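Local coordinates for protein exopolyphosphatase (Cytophaga hutchinsonii, PDB 3MDQ) that probably hydrolyses inorganic polyphosphate from the chain end, releasing orthophosphate, as an exopolyphosphatase of the Ppx/GppA family with an actin-like ATPase fold, at residues 7-12 and 77-82; 14-19 and 60-65; 155-160 and 192-197. One frame throughout, in Å; residues are numbered along the deposited sequence. Where two conformers were deposited one is given.

How the contacts relate
Starting from the N terminus, strand 5-11 is laid down first and turns back into strand 15-24, so the first segments of contacts 1 and 2 are neighbours in one sheet, joined by backbone bonds such as the probable one from Val8 to Leu19. After strand 27-37 the chain forms helix 52-71, and contact 2 closes its loop when 60-65 packs on 14-19. Contact 1 closes later, when 77-82 pairs beside 7-12, and so encloses contact 2. Contact 3 follows in series and joins edge strand 153-159 of the second sheet to helix 193-202. Its centre lies about 24 Å from that of contact 1 and about 29 Å from that of contact 2.

Contact 1: 7-12 and 77-82; sequences GVIDMG and VIATGT
Gly7 to Met11 and Val77 to Gly81 run side by side as parallel strands, 12° apart, held by four backbone hydrogen bonds. Gly7 O accepts Ile78 N at 3.0 Å, Ile78 O accepts Ile9 N, Ile9 O accepts Thr80 N, and Thr80 O accepts the N of selenomethionine Met11 at 3.1 Å. The CA-H groups of Val77, Val8 and Ala79 add contacts to these carbonyls.

Apolar contacts lie on both faces. Val8 CG2 meets Ile78 CG2 at 3.9 Å, the two side by side and pointing the same way; Ile78 also touches Val303 and Met307 of helix 299-309. On the opposite face, Ile9 CB rests 4.0 Å from Ala79 CB, with Leu62, Phe65 and Leu69 of helix 52-71 against Ile9.

Water takes over at the C-terminal ends. Turned toward Asp10 and Met11 O by its chi1 of 53°, Thr82 OG1 shares two waters with Asp10 OD1, the nearer 2.7 Å from Thr82 OG1 and the other also bonded to Thr80 OG1, and a third with Met11 O. Actin-like ATPases commonly bind phosphate at the turn after the first strand; the sulfate weakly bonded to Thr82 OG1 is consistent with such a pocket beside the central parallel strands of this fold.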
loop_
_atom_site.group_PDB
_atom_site.type_symbol
_atom_site.label_atom_id
_atom_site.label_comp_id
_atom_site.label_asym_id
_atom_site.label_seq_id
_atom_site.Cartn_x
_atom_site.Cartn_y
_atom_site.Cartn_z
ATOM N N GLY A 7 -19.121 2.065 -0.818
ATOM C CA GLY A 7 -18.199 1.048 -1.282
ATOM C C GLY A 7 -16.980 1.703 -1.937
ATOM O O GLY A 7 -17.129 2.605 -2.774
ATOM N N VAL A 8 -15.782 1.262 -1.559
ATOM C CA VAL A 8 -14.535 1.771 -2.096
ATOM C C VAL A 8 -13.749 0.594 -2.644
ATOM O O VAL A 8 -13.586 -0.414 -1.961
ATOM C CB VAL A 8 -13.681 2.488 -1.013
ATOM C CG1 VAL A 8 -12.372 2.985 -1.614
ATOM C CG2 VAL A 8 -14.439 3.656 -0.387
ATOM N N ILE A 9 -13.250 0.741 -3.878
ATOM C CA ILE A 9 -12.357 -0.229 -4.516
ATOM C C ILE A 9 -11.004 0.476 -4.743
ATOM O O ILE A 9 -10.946 1.559 -5.323
ATOM C CB ILE A 9 -12.897 -0.765 -5.856
ATOM C CG1 ILE A 9 -14.203 -1.516 -5.637
ATOM C CG2 ILE A 9 -11.821 -1.642 -6.567
ATOM C CD1 ILE A 9 -15.018 -1.806 -6.914
ATOM N N ASP A 10 -9.942 -0.166 -4.277
ATOM C CA ASP A 10 -8.559 0.250 -4.518
ATOM C C ASP A 10 -8.012 -0.727 -5.523
ATOM O O ASP A 10 -7.761 -1.901 -5.191
ATOM C CB ASP A 10 -7.782 0.210 -3.172
ATOM C CG ASP A 10 -6.299 0.398 -3.306
ATOM O OD1 ASP A 10 -5.747 0.633 -4.408
ATOM O OD2 ASP A 10 -5.647 0.288 -2.242
HETATM N N MSE A 11 -7.757 -0.240 -6.734
HETATM C CA MSE A 11 -7.158 -1.088 -7.798
HETATM C C MSE A 11 -5.652 -0.993 -7.740
HETATM O O MSE A 11 -5.044 -0.323 -8.552
HETATM C CB MSE A 11 -7.638 -0.671 -9.180
HETATM C CG MSE A 11 -9.092 -0.905 -9.361
HETATM SE SE MSE A 11 -9.771 -0.202 -11.066
HETATM C CE MSE A 11 -8.722 -1.262 -12.299
ATOM N N GLY A 12 -5.072 -1.680 -6.783
ATOM C CA GLY A 12 -3.621 -1.647 -6.580
ATOM C C GLY A 12 -2.875 -2.471 -7.604
ATOM O O GLY A 12 -3.443 -3.258 -8.342
ATOM N N VAL A 77 -20.415 4.295 -4.808
ATOM C CA VAL A 77 -19.226 3.490 -5.123
ATOM C C VAL A 77 -18.147 4.392 -5.697
ATOM O O VAL A 77 -18.448 5.276 -6.500
ATOM C CB VAL A 77 -19.553 2.429 -6.160
ATOM C CG1 VAL A 77 -18.335 1.580 -6.444
ATOM C CG2 VAL A 77 -20.722 1.553 -5.691
ATOM N N ILE A 78 -16.899 4.185 -5.275
ATOM C CA ILE A 78 -15.771 4.847 -5.896
ATOM C C ILE A 78 -14.608 3.877 -6.043
ATOM O O ILE A 78 -14.191 3.240 -5.061
ATOM C CB ILE A 78 -15.315 6.080 -5.133
ATOM C CG1 ILE A 78 -14.140 6.727 -5.872
ATOM C CG2 ILE A 78 -14.987 5.732 -3.698
ATOM C CD1 ILE A 78 -13.619 7.939 -5.209
ATOM N N ALA A 79 -14.073 3.809 -7.260
ATOM C CA ALA A 79 -13.005 2.867 -7.611
ATOM C C ALA A 79 -11.825 3.697 -8.082
ATOM O O ALA A 79 -11.974 4.471 -9.021
ATOM C CB ALA A 79 -13.462 1.915 -8.733
ATOM N N THR A 80 -10.701 3.633 -7.370
ATOM C CA THR A 80 -9.560 4.442 -7.712
ATOM C C THR A 80 -8.572 3.556 -8.471
ATOM O O THR A 80 -8.448 2.370 -8.215
ATOM C CB THR A 80 -8.866 5.037 -6.477
ATOM O OG1 THR A 80 -8.439 3.969 -5.618
ATOM C CG2 THR A 80 -9.801 5.996 -5.705
ATOM N N GLY A 81 -7.924 4.128 -9.453
ATOM C CA GLY A 81 -6.807 3.484 -10.141
ATOM C C GLY A 81 -5.534 4.254 -9.802
ATOM O O GLY A 81 -5.504 5.475 -9.928
ATOM N N THR A 82 -4.478 3.540 -9.417
ATOM C CA THR A 82 -3.234 4.186 -8.951
ATOM C C THR A 82 -2.044 3.791 -9.857
ATOM O O THR A 82 -2.186 3.891 -11.079
ATOM C CB THR A 82 -2.996 3.887 -7.488
ATOM O OG1 THR A 82 -3.030 2.460 -7.245
ATOM C CG2 THR A 82 -4.073 4.656 -6.634
HETATM O O HOH W 1 -9.318 3.285 -3.049
HETATM O O HOH W 2 -3.161 1.531 -4.750
HETATM O O HOH W 3 -6.146 2.319 -6.373
HETATM O O HOH W 4 -2.713 0.709 -9.646
#

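Contact 2: 14-19 and 60-65. With SO4 (sulfate ion), chain E.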
loop_
_atom_site.group_PDB
_atom_site.type_symbol
_atom_site.label_atom_id
_atom_site.label_comp_id
_atom_site.label_asym_id
_atom_site.label_seq_id
_atom_site.Cartn_x
_atom_site.Cartn_y
_atom_site.Cartn_z
ATOM N N ASN A 14 -0.611 -4.917 -7.219
ATOM C CA ASN A 14 -0.625 -6.327 -6.931
ATOM C C ASN A 14 -2.007 -6.813 -6.513
ATOM O O ASN A 14 -2.480 -7.853 -6.977
ATOM C CB ASN A 14 0.386 -6.657 -5.835
ATOM C CG ASN A 14 1.801 -6.534 -6.293
ATOM O OD1 ASN A 14 2.110 -6.292 -7.456
ATOM N ND2 ASN A 14 2.704 -6.654 -5.335
ATOM N N THR A 15 -2.609 -6.097 -5.573
ATOM C CA THR A 15 -3.801 -6.540 -4.889
ATOM C C THR A 15 -4.901 -5.515 -5.029
ATOM O O THR A 15 -4.670 -4.304 -4.904
ATOM C CB THR A 15 -3.480 -6.731 -3.403
ATOM O OG1 THR A 15 -2.396 -7.686 -3.300
ATOM C CG2 THR A 15 -4.731 -7.200 -2.595
ATOM N N PHE A 16 -6.122 -5.983 -5.359
ATOM C CA PHE A 16 -7.291 -5.108 -5.380
ATOM C C PHE A 16 -8.005 -5.285 -4.049
ATOM O O PHE A 16 -8.083 -6.390 -3.552
ATOM C CB PHE A 16 -8.297 -5.486 -6.500
ATOM C CG PHE A 16 -7.926 -5.039 -7.894
ATOM C CD1 PHE A 16 -6.656 -4.664 -8.236
ATOM C CD2 PHE A 16 -8.864 -5.054 -8.921
ATOM C CE1 PHE A 16 -6.343 -4.249 -9.519
ATOM C CE2 PHE A 16 -8.529 -4.676 -10.204
ATOM C CZ PHE A 16 -7.249 -4.286 -10.505
ATOM N N HIS A 17 -8.555 -4.187 -3.527
ATOM C CA HIS A 17 -9.279 -4.204 -2.247
ATOM C C HIS A 17 -10.666 -3.674 -2.413
ATOM O O HIS A 17 -10.893 -2.709 -3.174
ATOM C CB HIS A 17 -8.560 -3.319 -1.221
ATOM C CG HIS A 17 -7.180 -3.785 -0.903
ATOM N ND1 HIS A 17 -6.919 -4.682 0.111
ATOM C CD2 HIS A 17 -5.991 -3.519 -1.494
ATOM C CE1 HIS A 17 -5.613 -4.933 0.137
ATOM N NE2 HIS A 17 -5.029 -4.239 -0.820
ATOM N N LEU A 18 -11.601 -4.245 -1.654
ATOM C CA LEU A 18 -12.972 -3.809 -1.592
ATOM C C LEU A 18 -13.334 -3.573 -0.124
ATOM O O LEU A 18 -13.238 -4.466 0.681
ATOM C CB LEU A 18 -13.941 -4.853 -2.163
ATOM C CG LEU A 18 -15.436 -4.572 -1.987
ATOM C CD1 LEU A 18 -15.941 -3.279 -2.708
ATOM C CD2 LEU A 18 -16.230 -5.802 -2.503
ATOM N N LEU A 19 -13.750 -2.350 0.175
ATOM C CA LEU A 19 -14.234 -1.976 1.491
ATOM C C LEU A 19 -15.669 -1.466 1.394
ATOM O O LEU A 19 -15.941 -0.526 0.645
ATOM C CB LEU A 19 -13.369 -0.869 2.068
ATOM C CG LEU A 19 -13.745 -0.340 3.458
ATOM C CD1 LEU A 19 -13.482 -1.376 4.509
ATOM C CD2 LEU A 19 -12.898 0.945 3.777
ATOM N N ASP A 60 -11.995 -10.029 -14.002
ATOM C CA ASP A 60 -12.526 -11.139 -13.199
ATOM C C ASP A 60 -12.787 -10.658 -11.782
ATOM O O ASP A 60 -13.865 -10.829 -11.226
ATOM C CB ASP A 60 -11.524 -12.288 -13.176
ATOM C CG ASP A 60 -12.006 -13.469 -12.342
ATOM O OD1 ASP A 60 -13.123 -13.959 -12.610
ATOM O OD2 ASP A 60 -11.267 -13.916 -11.447
ATOM N N THR A 61 -11.802 -10.009 -11.195
ATOM C CA THR A 61 -11.925 -9.549 -9.828
ATOM C C THR A 61 -13.013 -8.486 -9.697
ATOM O O THR A 61 -13.795 -8.520 -8.750
ATOM C CB THR A 61 -10.584 -9.003 -9.320
ATOM O OG1 THR A 61 -9.687 -10.111 -9.144
ATOM C CG2 THR A 61 -10.720 -8.273 -7.974
ATOM N N LEU A 62 -13.065 -7.570 -10.654
ATOM C CA LEU A 62 -14.075 -6.524 -10.591
ATOM C C LEU A 62 -15.514 -7.057 -10.763
ATOM O O LEU A 62 -16.448 -6.524 -10.146
ATOM C CB LEU A 62 -13.730 -5.356 -11.529
ATOM C CG LEU A 62 -12.479 -4.574 -11.047
ATOM C CD1 LEU A 62 -12.006 -3.638 -12.116
ATOM C CD2 LEU A 62 -12.701 -3.834 -9.742
ATOM N N LYS A 63 -15.691 -8.130 -11.554
ATOM C CA LYS A 63 -16.988 -8.769 -11.678
ATOM C C LYS A 63 -17.392 -9.349 -10.329
ATOM O O LYS A 63 -18.534 -9.207 -9.898
ATOM C CB LYS A 63 -16.976 -9.834 -12.768
ATOM C CG LYS A 63 -16.920 -9.268 -14.198
ATOM C CD LYS A 63 -16.910 -10.333 -15.280
ATOM C CE LYS A 63 -18.288 -11.001 -15.478
ATOM N NZ LYS A 63 -19.336 -10.031 -15.989
ATOM N N LYS A 64 -16.450 -9.984 -9.633
ATOM C CA LYS A 64 -16.724 -10.474 -8.297
ATOM C C LYS A 64 -17.021 -9.373 -7.281
ATOM O O LYS A 64 -17.942 -9.493 -6.472
ATOM C CB LYS A 64 -15.587 -11.369 -7.829
ATOM C CG LYS A 64 -15.523 -12.672 -8.630
ATOM C CD LYS A 64 -14.275 -13.490 -8.291
ATOM C CE LYS A 64 -14.201 -14.732 -9.179
ATOM N NZ LYS A 64 -12.898 -15.420 -9.075
ATOM N N PHE A 65 -16.258 -8.288 -7.325
ATOM C CA PHE A 65 -16.515 -7.165 -6.439
ATOM C C PHE A 65 -17.877 -6.526 -6.727
ATOM O O PHE A 65 -18.583 -6.130 -5.809
ATOM C CB PHE A 65 -15.418 -6.094 -6.592
ATOM C CG PHE A 65 -14.098 -6.414 -5.870
ATOM C CD1 PHE A 65 -13.831 -7.652 -5.259
ATOM C CD2 PHE A 65 -13.081 -5.470 -5.880
ATOM C CE1 PHE A 65 -12.600 -7.881 -4.596
ATOM C CE2 PHE A 65 -11.856 -5.716 -5.205
ATOM C CZ PHE A 65 -11.638 -6.891 -4.583
HETATM S S SO4 E . 0.826 -6.259 -1.982
HETATM O O1 SO4 E . 1.536 -7.319 -2.768
HETATM O O2 SO4 E . 0.806 -4.945 -2.571
HETATM O O3 SO4 E . 1.580 -6.085 -0.699
HETATM O O4 SO4 E . -0.563 -6.632 -1.667
#
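Thr15 OG1 donates to sulfate O4 over 2.7 Å, the shortest polar bond here, and Asn14 ND2 reaches sulfate O1 at 2.9 Å with an N-H...O angle of 169°, almost straight. Arg269 NE binds the same ion. The sulfate probably came from the crystallisation liquor, yet it sits where the turn after the first strand presents its polar groups, consistent with a phosphate pocket.

Away from the ion, strand 15-19 and helix 60-65 run nearly parallel, 9° apart, with their axes 10.0 Å from each other. In this actin-like ATPase fold helix 52-71 is the crossover that links the parallel strands 27-37 and 76-81, and its Thr61, Leu62 and Phe65 pack on Phe16 and Leu18 of strand 15-24.

The Phe65 ring is held on both faces. Leu18 CB sits over one, 3.7 Å from the centroid and 8° off the normal, a CH-pi contact. The methyl CG2 of Thr61, one helical turn back, lies anti to the backbone N, which puts it over the other face, while OG1 hydrogen-bonds to Ser36. At the ring edge, in plane, Phe65 CZ meets Phe16 O at 3.7 Å, and Phe65 CE2 touches Phe16 CB.

Phe16 in turn projects toward the helix, where Leu62 CG comes up to its edge 4.0 Å from CE2 and the two side chains cross at about a right angle. Thr61 CG2 approaches Phe16 CD2 obliquely, at 3.8 Å.

Contact 3: 155-160 and 192-197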
loop_
_atom_site.group_PDB
_atom_site.type_symbol
_atom_site.label_atom_id
_atom_site.label_comp_id
_atom_site.label_asym_id
_atom_site.label_seq_id
_atom_site.Cartn_x
_atom_site.Cartn_y
_atom_site.Cartn_z
ATOM N N TRP A 155 4.459 17.793 3.828
ATOM C CA TRP A 155 5.128 17.447 2.599
ATOM C C TRP A 155 4.625 16.059 2.183
ATOM O O TRP A 155 4.363 15.196 3.038
ATOM C CB TRP A 155 6.651 17.410 2.776
ATOM C CG TRP A 155 7.436 16.904 1.626
ATOM C CD1 TRP A 155 7.957 17.631 0.584
ATOM C CD2 TRP A 155 7.831 15.546 1.406
ATOM N NE1 TRP A 155 8.667 16.791 -0.253
ATOM C CE2 TRP A 155 8.613 15.518 0.230
ATOM C CE3 TRP A 155 7.631 14.359 2.118
ATOM C CZ2 TRP A 155 9.145 14.326 -0.284
ATOM C CZ3 TRP A 155 8.180 13.194 1.632
ATOM C CH2 TRP A 155 8.933 13.193 0.440
ATOM N N LYS A 156 4.529 15.834 0.889
ATOM C CA LYS A 156 4.264 14.460 0.407
ATOM C C LYS A 156 4.830 14.268 -0.971
ATOM O O LYS A 156 4.942 15.219 -1.755
ATOM C CB LYS A 156 2.784 14.109 0.400
ATOM C CG LYS A 156 1.905 14.682 -0.712
ATOM C CD LYS A 156 1.808 16.158 -0.707
ATOM C CE LYS A 156 0.947 16.650 -1.870
ATOM N NZ LYS A 156 0.545 18.095 -1.735
ATOM N N GLN A 157 5.192 13.025 -1.300
ATOM C CA GLN A 157 5.684 12.713 -2.639
ATOM C C GLN A 157 5.516 11.226 -2.893
ATOM O O GLN A 157 5.722 10.407 -1.997
ATOM C CB GLN A 157 7.143 13.155 -2.807
ATOM C CG GLN A 157 7.604 13.097 -4.248
ATOM C CD GLN A 157 8.747 14.037 -4.563
ATOM O OE1 GLN A 157 8.956 15.052 -3.875
ATOM N NE2 GLN A 157 9.497 13.705 -5.614
ATOM N N SER A 158 5.141 10.888 -4.125
ATOM C CA SER A 158 5.042 9.518 -4.595
ATOM C C SER A 158 6.237 9.240 -5.501
ATOM O O SER A 158 6.625 10.072 -6.319
ATOM C CB SER A 158 3.757 9.374 -5.394
ATOM O OG SER A 158 3.614 8.083 -5.944
ATOM N N PHE A 159 6.773 8.042 -5.388
ATOM C CA PHE A 159 7.890 7.580 -6.203
ATOM C C PHE A 159 7.511 6.239 -6.865
ATOM O O PHE A 159 6.991 5.333 -6.225
ATOM C CB PHE A 159 9.130 7.363 -5.331
ATOM C CG PHE A 159 9.623 8.609 -4.633
ATOM C CD1 PHE A 159 9.081 8.994 -3.417
ATOM C CD2 PHE A 159 10.616 9.382 -5.190
ATOM C CE1 PHE A 159 9.530 10.132 -2.777
ATOM C CE2 PHE A 159 11.075 10.508 -4.556
ATOM C CZ PHE A 159 10.527 10.881 -3.343
ATOM N N GLU A 160 7.840 6.098 -8.147
ATOM C CA GLU A 160 7.511 4.862 -8.914
ATOM C C GLU A 160 8.608 3.806 -8.678
ATOM O O GLU A 160 9.406 3.454 -9.570
ATOM C CB GLU A 160 7.257 5.208 -10.400
ATOM C CG GLU A 160 5.963 6.060 -10.593
ATOM C CD GLU A 160 4.608 5.357 -10.176
ATOM O OE1 GLU A 160 4.496 4.110 -10.222
ATOM O OE2 GLU A 160 3.622 6.063 -9.850
ATOM N N LEU A 192 15.738 8.841 -3.876
ATOM C CA LEU A 192 15.096 9.413 -2.676
ATOM C C LEU A 192 15.635 10.747 -2.216
ATOM O O LEU A 192 15.351 11.199 -1.117
ATOM C CB LEU A 192 15.104 8.393 -1.531
ATOM C CG LEU A 192 14.314 7.127 -1.831
ATOM C CD1 LEU A 192 14.543 6.211 -0.632
ATOM C CD2 LEU A 192 12.835 7.427 -2.067
ATOM N N VAL A 193 16.394 11.435 -3.068
ATOM C CA VAL A 193 16.902 12.739 -2.684
ATOM C C VAL A 193 15.829 13.711 -2.192
ATOM O O VAL A 193 16.025 14.346 -1.184
ATOM C CB VAL A 193 17.785 13.374 -3.815
ATOM C CG1 VAL A 193 18.207 14.794 -3.423
ATOM C CG2 VAL A 193 19.054 12.534 -3.968
ATOM N N PRO A 194 14.663 13.759 -2.848
ATOM C CA PRO A 194 13.639 14.706 -2.373
ATOM C C PRO A 194 13.128 14.303 -0.984
ATOM O O PRO A 194 12.755 15.150 -0.193
ATOM C CB PRO A 194 12.555 14.597 -3.433
ATOM C CG PRO A 194 13.296 14.150 -4.666
ATOM C CD PRO A 194 14.327 13.210 -4.176
ATOM N N LEU A 195 13.131 12.999 -0.695
ATOM C CA LEU A 195 12.751 12.543 0.631
ATOM C C LEU A 195 13.778 12.949 1.681
ATOM O O LEU A 195 13.422 13.450 2.759
ATOM C CB LEU A 195 12.505 11.039 0.648
ATOM C CG LEU A 195 12.258 10.446 2.024
ATOM C CD1 LEU A 195 10.905 10.915 2.624
ATOM C CD2 LEU A 195 12.256 8.928 1.938
ATOM N N GLU A 196 15.062 12.806 1.360
ATOM C CA GLU A 196 16.090 13.198 2.285
ATOM C C GLU A 196 15.965 14.688 2.629
ATOM O O GLU A 196 16.106 15.102 3.796
ATOM C CB GLU A 196 17.474 12.982 1.682
ATOM C CG GLU A 196 17.957 11.627 1.562
ATOM C CD GLU A 196 19.420 11.714 1.093
ATOM O OE1 GLU A 196 19.660 11.824 -0.120
ATOM O OE2 GLU A 196 20.314 11.820 1.960
ATOM N N LYS A 197 15.727 15.497 1.604
ATOM C CA LYS A 197 15.601 16.937 1.782
ATOM C C LYS A 197 14.424 17.266 2.680
ATOM O O LYS A 197 14.540 18.090 3.578
ATOM C CB LYS A 197 15.511 17.630 0.420
ATOM C CG LYS A 197 16.844 17.640 -0.302
ATOM C CD LYS A 197 16.732 18.368 -1.635
ATOM C CE LYS A 197 18.063 18.402 -2.370
ATOM N NZ LYS A 197 17.827 18.672 -3.815
#
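Strand 155-159 and helix 193-197 run nearly antiparallel, their directions 164° apart and their axes 9.6 Å from each other at closest approach. The strand is the edge of the second sheet of this actin-like ATPase fold, and the helix packs along one face of it. Leu192 lies at the break between helix 178-191 and helix 193-202, and its carbonyl receives Glu196 N in the first turn of the new helix, which carries Pro194. No hydrogen bond spans the contact; it is packing throughout.

Trp155 brings the far side of its six-membered ring to the helix. CG lies anti to the backbone N (chi1 173°), which carries the indole out from the strand, so that CZ3 meets Leu195 CD1 at 3.7 Å, the side chains crossing at about a right angle, while CZ2 lies 3.7 Å from Pro194 O. Ala198 and Trp202 of the same helix also touch it. With an alanine here, Leu195 CD1 would probably lose the indole it packs on and a gap open beside Pro194.

Gln157, extended beyond CG, lays its amide against the proline ring, OE1 3.7 Å from Pro194 CB. Phe159 completes the row: Pro194 CB comes in at the ring edge, 4.2 Å from CZ, and Leu192 CD2 makes a CH-pi contact over the face, 4.1 Å from the centroid and 2° off the normal.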